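Local coordinates for protein AGR_L_2016p (Agrobacterium tumefaciens, PDB 2GVH) that probably hydrolyses the thioester bond of acyl-CoA as a double hotdog-fold thioesterase, releasing the fatty acid and coenzyme A, at residues A59-T64 with T161-V166; F191-R196 with M236-K241. All blocks are in the same frame, centred on the assembly; numbering follows the deposited sequence.

Contact 1 of 2, residues A59-T64 with T161-V166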
ATOM      1  N   ALA B  59      18.620  -3.778  -5.124  1.00 58.54           N
ATOM      2  CA  ALA B  59      19.442  -4.639  -5.932  1.00 59.15           C
ATOM      3  C   ALA B  59      18.969  -4.599  -7.364  1.00 60.04           C
ATOM      4  O   ALA B  59      19.765  -4.367  -8.292  1.00 61.09           O
ATOM      5  CB  ALA B  59      19.391  -6.015  -5.418  1.00 60.78           C
ATOM      6  N   PHE B  60      17.670  -4.826  -7.520  1.00 59.69           N
ATOM      7  CA  PHE B  60      16.986  -4.778  -8.787  1.00 61.06           C
ATOM      8  C   PHE B  60      17.290  -3.490  -9.564  1.00 62.84           C
ATOM      9  O   PHE B  60      17.820  -3.542 -10.715  1.00 63.72           O
ATOM     10  CB  PHE B  60      15.484  -4.975  -8.579  1.00 62.20           C
ATOM     11  CG  PHE B  60      14.663  -4.692  -9.794  1.00 62.55           C
ATOM     12  CD1 PHE B  60      14.513  -5.644 -10.784  1.00 67.35           C
ATOM     13  CD2 PHE B  60      14.037  -3.470  -9.952  1.00 67.65           C
ATOM     14  CE1 PHE B  60      13.752  -5.389 -11.917  1.00 68.83           C
ATOM     15  CE2 PHE B  60      13.274  -3.203 -11.090  1.00 65.05           C
ATOM     16  CZ  PHE B  60      13.125  -4.166 -12.062  1.00 65.40           C
ATOM     17  N   ILE B  61      17.003  -2.354  -8.926  1.00 61.91           N
ATOM     18  CA  ILE B  61      17.292  -1.038  -9.506  1.00 58.47           C
ATOM     19  C   ILE B  61      18.765  -0.956  -9.954  1.00 60.21           C
ATOM     20  O   ILE B  61      19.053  -0.524 -11.074  1.00 60.92           O
ATOM     21  CB  ILE B  61      16.988   0.075  -8.515  1.00 57.53           C
ATOM     22  CG1 ILE B  61      15.489   0.079  -8.124  1.00 59.70           C
ATOM     23  CG2 ILE B  61      17.406   1.423  -9.068  1.00 52.30           C
ATOM     24  CD1 ILE B  61      15.152   1.056  -6.983  1.00 52.58           C
ATOM     25  N   ALA B  62      19.685  -1.353  -9.080  1.00 57.64           N
ATOM     26  CA  ALA B  62      21.103  -1.266  -9.417  1.00 56.99           C
ATOM     27  C   ALA B  62      21.417  -2.009 -10.704  1.00 57.99           C
ATOM     28  O   ALA B  62      21.952  -1.422 -11.646  1.00 59.44           O
ATOM     29  CB  ALA B  62      21.965  -1.789  -8.293  1.00 54.82           C
ATOM     30  N   ALA B  63      21.059  -3.285 -10.726  1.00 57.99           N
ATOM     31  CA  ALA B  63      21.138  -4.146 -11.883  1.00 57.83           C
ATOM     32  C   ALA B  63      20.577  -3.514 -13.135  1.00 58.85           C
ATOM     33  O   ALA B  63      21.236  -3.511 -14.166  1.00 60.52           O
ATOM     34  CB  ALA B  63      20.419  -5.434 -11.595  1.00 57.68           C
ATOM     35  N   THR B  64      19.356  -2.987 -13.049  1.00 62.34           N
ATOM     36  CA  THR B  64      18.673  -2.479 -14.229  1.00 63.19           C
ATOM     37  C   THR B  64      19.390  -1.250 -14.776  1.00 63.99           C
ATOM     38  O   THR B  64      19.479  -1.050 -15.977  1.00 65.67           O
ATOM     39  CB  THR B  64      17.215  -2.174 -13.955  1.00 64.06           C
ATOM     40  OG1 THR B  64      16.617  -3.255 -13.208  1.00 66.98           O
ATOM     41  CG2 THR B  64      16.486  -2.001 -15.283  1.00 63.45           C
ATOM     42  N   THR B 161      21.303  11.549  -1.807  1.00 59.23           N
ATOM     43  CA  THR B 161      20.826  11.176  -3.153  1.00 57.27           C
ATOM     44  C   THR B 161      20.107   9.841  -3.020  1.00 58.63           C
ATOM     45  O   THR B 161      20.744   8.847  -2.741  1.00 56.65           O
ATOM     46  CB  THR B 161      22.016  10.924  -4.102  1.00 60.19           C
ATOM     47  OG1 THR B 161      22.778  12.125  -4.225  1.00 67.52           O
ATOM     48  CG2 THR B 161      21.567  10.378  -5.510  1.00 42.57           C
HETATM   49  N   MSE B 162      18.788   9.790  -3.198  1.00 61.91           N
HETATM   50  CA  MSE B 162      18.065   8.525  -2.989  1.00 59.52           C
HETATM   51  C   MSE B 162      17.082   8.224  -4.101  1.00 60.48           C
HETATM   52  O   MSE B 162      16.506   9.143  -4.678  1.00 64.33           O
HETATM   53  CB  MSE B 162      17.392   8.519  -1.632  1.00 58.60           C
HETATM   54  CG  MSE B 162      16.103   9.360  -1.580  1.00 55.89           C
HETATM   55 SE   MSE B 162      15.396   9.557   0.324  1.00 86.01          SE
HETATM   56  CE  MSE B 162      16.585  10.609   0.664  1.00 32.60           C
ATOM     57  N   VAL B 163      16.880   6.944  -4.399  1.00 64.56           N
ATOM     58  CA  VAL B 163      15.933   6.534  -5.449  1.00 66.58           C
ATOM     59  C   VAL B 163      14.779   5.692  -4.890  1.00 66.53           C
ATOM     60  O   VAL B 163      14.819   5.233  -3.769  1.00 67.96           O
ATOM     61  CB  VAL B 163      16.608   5.761  -6.609  1.00 66.31           C
ATOM     62  CG1 VAL B 163      17.838   6.461  -7.107  1.00 63.42           C
ATOM     63  CG2 VAL B 163      16.960   4.393  -6.163  1.00 67.21           C
ATOM     64  N   GLU B 164      13.759   5.506  -5.701  1.00 67.26           N
ATOM     65  CA  GLU B 164      12.637   4.636  -5.384  1.00 67.96           C
ATOM     66  C   GLU B 164      11.975   4.358  -6.724  1.00 67.91           C
ATOM     67  O   GLU B 164      12.144   5.128  -7.683  1.00 67.52           O
ATOM     68  CB  GLU B 164      11.645   5.317  -4.426  1.00 66.61           C
ATOM     69  CG  GLU B 164      10.484   4.418  -3.917  1.00 75.43           C
ATOM     70  CD  GLU B 164      10.895   2.980  -3.555  1.00 72.40           C
ATOM     71  OE1 GLU B 164      11.071   2.146  -4.471  1.00 73.26           O
ATOM     72  OE2 GLU B 164      11.033   2.687  -2.353  1.00 74.37           O
ATOM     73  N   ILE B 165      11.231   3.268  -6.803  1.00 69.21           N
ATOM     74  CA  ILE B 165      10.493   2.977  -8.021  1.00 70.46           C
ATOM     75  C   ILE B 165       9.144   3.633  -7.916  1.00 67.54           C
ATOM     76  O   ILE B 165       8.671   3.875  -6.810  1.00 71.17           O
ATOM     77  CB  ILE B 165      10.325   1.490  -8.189  1.00 72.97           C
ATOM     78  CG1 ILE B 165      11.647   0.903  -8.635  1.00 76.01           C
ATOM     79  CG2 ILE B 165       9.281   1.170  -9.247  1.00 78.75           C
ATOM     80  CD1 ILE B 165      11.790  -0.519  -8.250  1.00 89.29           C
ATOM     81  N   VAL B 166       8.554   3.956  -9.061  1.00 64.49           N
ATOM     82  CA  VAL B 166       7.195   4.467  -9.155  1.00 61.78           C
ATOM     83  C   VAL B 166       6.210   3.284  -9.182  1.00 64.19           C
ATOM     84  O   VAL B 166       6.250   2.441 -10.075  1.00 63.91           O
ATOM     85  CB  VAL B 166       7.014   5.397 -10.401  1.00 60.91           C
ATOM     86  CG1 VAL B 166       5.557   5.875 -10.564  1.00 60.14           C
ATOM     87  CG2 VAL B 166       7.902   6.615 -10.308  1.00 59.58           C
TER
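The F60 ring meets I165 obliquely. Methyl CD1 of I165 comes to 4.1 Å from CD2 of F60, and the two side chains cross at about a right angle. One face of the ring is taken by T64, whose OG1 sits 3.7 Å above the plane over its centre. That hydroxyl is held by a hydrogen bond to the backbone, T64 OG1 to F60 O, at 2.8 Å. It approaches from above the carbonyl plane, and F60 O also accepts the backbone N-H of T64. F178 of the second subunit meets F60 edge-to-face and also packs on I165.

I61 has the largest buried area of the touching residues. Its side chain slides past those of V163 and I165 in the opposite direction. Its CG1 lies 3.7 Å from I165 CD1. Its tip, CD1, is 3.9 Å from V163 CG2. With CG1 anti to the carbonyl carbon (chi1 -61°) and the chain extended beyond it (chi2 172°), I61 reaches across to the strand.

E164 CB points away from the helix. Its carboxylate folds back on its own strand, and E164 OE1 accepts from I165 N at 2.6 Å through the anti lone pair. OE2 of E164 forms a salt bridge with R57, one turn before I61 on helix 49-67.

Strand 160-165 is the first strand of the second hotdog sheet, and V163 also forms a backbone hydrogen bond with R30 on strand 29-35. The contact thus joins the central helix of the first hotdog domain to the edge strand of the second, as in double hotdog thioesterases.

Contact 2 of 2, residues F191-R196 with M236-K241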
ATOM      1  N   PHE B 191      12.983  15.248   5.019  1.00 61.75           N
ATOM      2  CA  PHE B 191      13.018  14.732   6.369  1.00 60.94           C
ATOM      3  C   PHE B 191      14.343  14.045   6.654  1.00 63.82           C
ATOM      4  O   PHE B 191      14.938  14.261   7.680  1.00 64.37           O
ATOM      5  CB  PHE B 191      11.871  13.757   6.579  1.00 60.92           C
ATOM      6  CG  PHE B 191      11.930  13.082   7.888  1.00 64.98           C
ATOM      7  CD1 PHE B 191      12.831  12.035   8.104  1.00 60.01           C
ATOM      8  CD2 PHE B 191      11.153  13.517   8.936  1.00 59.25           C
ATOM      9  CE1 PHE B 191      12.938  11.421   9.334  1.00 59.09           C
ATOM     10  CE2 PHE B 191      11.243  12.892  10.167  1.00 68.50           C
ATOM     11  CZ  PHE B 191      12.138  11.849  10.369  1.00 68.53           C
ATOM     12  N   VAL B 192      14.820  13.228   5.719  1.00 66.43           N
ATOM     13  CA  VAL B 192      16.074  12.517   5.889  1.00 65.48           C
ATOM     14  C   VAL B 192      17.230  13.501   6.107  1.00 65.99           C
ATOM     15  O   VAL B 192      17.841  13.492   7.165  1.00 69.19           O
ATOM     16  CB  VAL B 192      16.344  11.574   4.680  1.00 68.38           C
ATOM     17  CG1 VAL B 192      17.840  11.115   4.603  1.00 60.09           C
ATOM     18  CG2 VAL B 192      15.385  10.394   4.700  1.00 67.84           C
ATOM     19  N   ALA B 193      17.521  14.352   5.131  1.00 63.65           N
ATOM     20  CA  ALA B 193      18.579  15.380   5.255  1.00 60.20           C
ATOM     21  C   ALA B 193      18.505  16.267   6.496  1.00 61.88           C
ATOM     22  O   ALA B 193      19.508  16.417   7.196  1.00 62.69           O
ATOM     23  CB  ALA B 193      18.623  16.266   4.015  1.00 58.11           C
ATOM     24  N   ALA B 194      17.349  16.876   6.767  1.00 61.90           N
ATOM     25  CA  ALA B 194      17.143  17.616   8.045  1.00 62.85           C
ATOM     26  C   ALA B 194      17.523  16.819   9.271  1.00 62.59           C
ATOM     27  O   ALA B 194      18.307  17.268  10.100  1.00 63.08           O
ATOM     28  CB  ALA B 194      15.660  18.085   8.209  1.00 62.84           C
ATOM     29  N   SER B 195      16.968  15.623   9.370  1.00 62.57           N
ATOM     30  CA  SER B 195      17.077  14.828  10.598  1.00 61.89           C
ATOM     31  C   SER B 195      18.484  14.368  10.802  1.00 61.55           C
ATOM     32  O   SER B 195      19.009  14.414  11.901  1.00 61.32           O
ATOM     33  CB  SER B 195      16.143  13.629  10.547  1.00 60.85           C
ATOM     34  OG  SER B 195      16.393  12.804  11.653  1.00 57.49           O
ATOM     35  N   ARG B 196      19.098  13.926   9.723  1.00 63.75           N
ATOM     36  CA  ARG B 196      20.542  13.617   9.738  1.00 65.50           C
ATOM     37  C   ARG B 196      21.354  14.790  10.226  1.00 64.96           C
ATOM     38  O   ARG B 196      22.232  14.616  11.041  1.00 66.32           O
ATOM     39  CB  ARG B 196      21.038  13.134   8.366  1.00 64.09           C
ATOM     40  CG  ARG B 196      20.687  11.669   8.112  1.00 63.37           C
ATOM     41  CD  ARG B 196      21.174  11.202   6.771  1.00 62.11           C
ATOM     42  NE  ARG B 196      21.004   9.765   6.548  1.00 65.27           N
ATOM     43  CZ  ARG B 196      21.293   9.164   5.396  1.00 71.11           C
ATOM     44  NH1 ARG B 196      21.750   9.868   4.364  1.00 65.97           N
ATOM     45  NH2 ARG B 196      21.141   7.856   5.260  1.00 61.75           N
HETATM   46  N   MSE B 236      15.434  24.276   9.856  1.00 70.03           N
HETATM   47  CA  MSE B 236      16.322  24.335   8.692  1.00 67.56           C
HETATM   48  C   MSE B 236      15.450  24.467   7.480  1.00 67.09           C
HETATM   49  O   MSE B 236      14.252  24.139   7.515  1.00 66.33           O
HETATM   50  CB  MSE B 236      17.151  23.060   8.513  1.00 66.73           C
HETATM   51  CG  MSE B 236      18.202  22.765   9.561  1.00 65.95           C
HETATM   52 SE   MSE B 236      18.207  20.843  10.056  1.00 80.07          SE
HETATM   53  CE  MSE B 236      16.603  20.800  10.969  1.00 32.04           C
ATOM     54  N   SER B 237      16.097  24.907   6.411  1.00 65.60           N
ATOM     55  CA  SER B 237      15.547  24.958   5.089  1.00 67.01           C
ATOM     56  C   SER B 237      16.311  24.021   4.142  1.00 66.76           C
ATOM     57  O   SER B 237      17.541  24.156   3.901  1.00 66.80           O
ATOM     58  CB  SER B 237      15.600  26.386   4.574  1.00 69.93           C
ATOM     59  OG  SER B 237      15.264  26.427   3.195  1.00 82.90           O
ATOM     60  N   ILE B 238      15.558  23.090   3.582  1.00 65.22           N
ATOM     61  CA  ILE B 238      16.113  22.013   2.818  1.00 65.90           C
ATOM     62  C   ILE B 238      15.690  22.217   1.399  1.00 66.57           C
ATOM     63  O   ILE B 238      14.528  22.505   1.155  1.00 65.64           O
ATOM     64  CB  ILE B 238      15.576  20.636   3.273  1.00 66.82           C
ATOM     65  CG1 ILE B 238      16.080  20.279   4.676  1.00 62.42           C
ATOM     66  CG2 ILE B 238      16.079  19.546   2.303  1.00 67.52           C
ATOM     67  CD1 ILE B 238      15.298  20.896   5.778  1.00 72.51           C
ATOM     68  N   GLN B 239      16.655  22.121   0.476  1.00 66.24           N
ATOM     69  CA  GLN B 239      16.353  22.108  -0.928  1.00 66.94           C
ATOM     70  C   GLN B 239      16.297  20.680  -1.388  1.00 65.90           C
ATOM     71  O   GLN B 239      17.116  19.896  -1.002  1.00 67.20           O
ATOM     72  CB  GLN B 239      17.420  22.841  -1.736  1.00 66.78           C
ATOM     73  CG  GLN B 239      17.338  22.574  -3.223  1.00 68.98           C
ATOM     74  CD  GLN B 239      18.256  23.475  -4.007  1.00 77.68           C
ATOM     75  OE1 GLN B 239      18.014  24.684  -4.093  1.00 83.96           O
ATOM     76  NE2 GLN B 239      19.328  22.905  -4.582  1.00 67.25           N
ATOM     77  N   THR B 240      15.341  20.358  -2.245  1.00 66.13           N
ATOM     78  CA  THR B 240      15.274  19.031  -2.834  1.00 66.78           C
ATOM     79  C   THR B 240      15.102  19.176  -4.307  1.00 66.39           C
ATOM     80  O   THR B 240      14.341  20.018  -4.752  1.00 69.40           O
ATOM     81  CB  THR B 240      14.084  18.228  -2.329  1.00 65.89           C
ATOM     82  OG1 THR B 240      14.070  18.276  -0.909  1.00 71.33           O
ATOM     83  CG2 THR B 240      14.255  16.771  -2.765  1.00 65.64           C
ATOM     84  N   LYS B 241      15.802  18.344  -5.050  1.00 65.00           N
ATOM     85  CA  LYS B 241      15.733  18.318  -6.507  1.00 65.86           C
ATOM     86  C   LYS B 241      15.229  16.937  -6.845  1.00 66.42           C
ATOM     87  O   LYS B 241      15.726  15.948  -6.294  1.00 65.81           O
ATOM     88  CB  LYS B 241      17.119  18.493  -7.119  1.00 65.24           C
ATOM     89  CG  LYS B 241      17.705  19.856  -6.887  1.00 71.06           C
ATOM     90  CD  LYS B 241      18.573  20.313  -8.070  1.00 77.84           C
ATOM     91  CE  LYS B 241      19.768  21.147  -7.565  1.00 86.60           C
ATOM     92  NZ  LYS B 241      20.905  21.245  -8.550  1.00 87.16           N
TER
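A194 touches M236 and I238 across this contact, and A193 adds a lighter touch on I238. All four residues are buried. The helix and strand segments run 142° apart in direction, with their axes 8.8 Å apart at closest approach.

Three of the contacts are apolar. The methyl of A194 sits at the end of the I238 chain, with A194 CB 3.7 Å from I238 CD1. I238 has CG1 anti to the carbonyl carbon, and chi2 is 82°, so the chain turns at CG1 instead of running straight on. This bend sets CD1 beside A194. The other branch, CG2, lies 4.5 Å from A193 CB. The two branches of I238 therefore serve two consecutive alanines. A third methyl closes the group: M236 CE is 4.0 Å from A194 CB. The small alanine side chains let the helix backbone come near the strand, and the CA atoms of A194 and M236 are 6.8 Å apart.

Contact with the helix backbone comes from the selenium of M236, a selenomethionine. The atom SE lies 3.6 Å from A194 O and 3.9 Å from A194 CA. The M236 chain bends at both chi2 and chi3, and this curls its end over the helix.

Strand 235-246 is the middle strand of its five-stranded sheet, between 220-231 and 252-264. M236 and I238 form backbone hydrogen bonds with M262 and F260 of strand 252-264. M262 packs on both A194 and I238, while V202 of strand 202-211, at one end of the sheet within this chain, also touches A194. Helix 179-198 thus lies against the concave sheet, as the sausage in the bun of the second hotdog domain.

Overall arrangement
Both contacts are buried and mainly apolar, and each sets a long helix against a strand. Contact 2 is internal to the second hotdog domain, where small alanines let helix and sheet come close. Contact 1 crosses between the two domains of the chain, and lies nearer the chain centre. From the helix it uses larger side chains, F60 and I61 instead of alanines, over a wider axis spacing. It has a partly exposed edge at I165 and meets another subunit, whereas no other chain touches contact 2. Both strands belong to the same sheet. Strand 160-165 precedes helix 179-198. M162 packs on V192, so segments 161-166 and 191-196 touch, though neither residue reaches across its own contact.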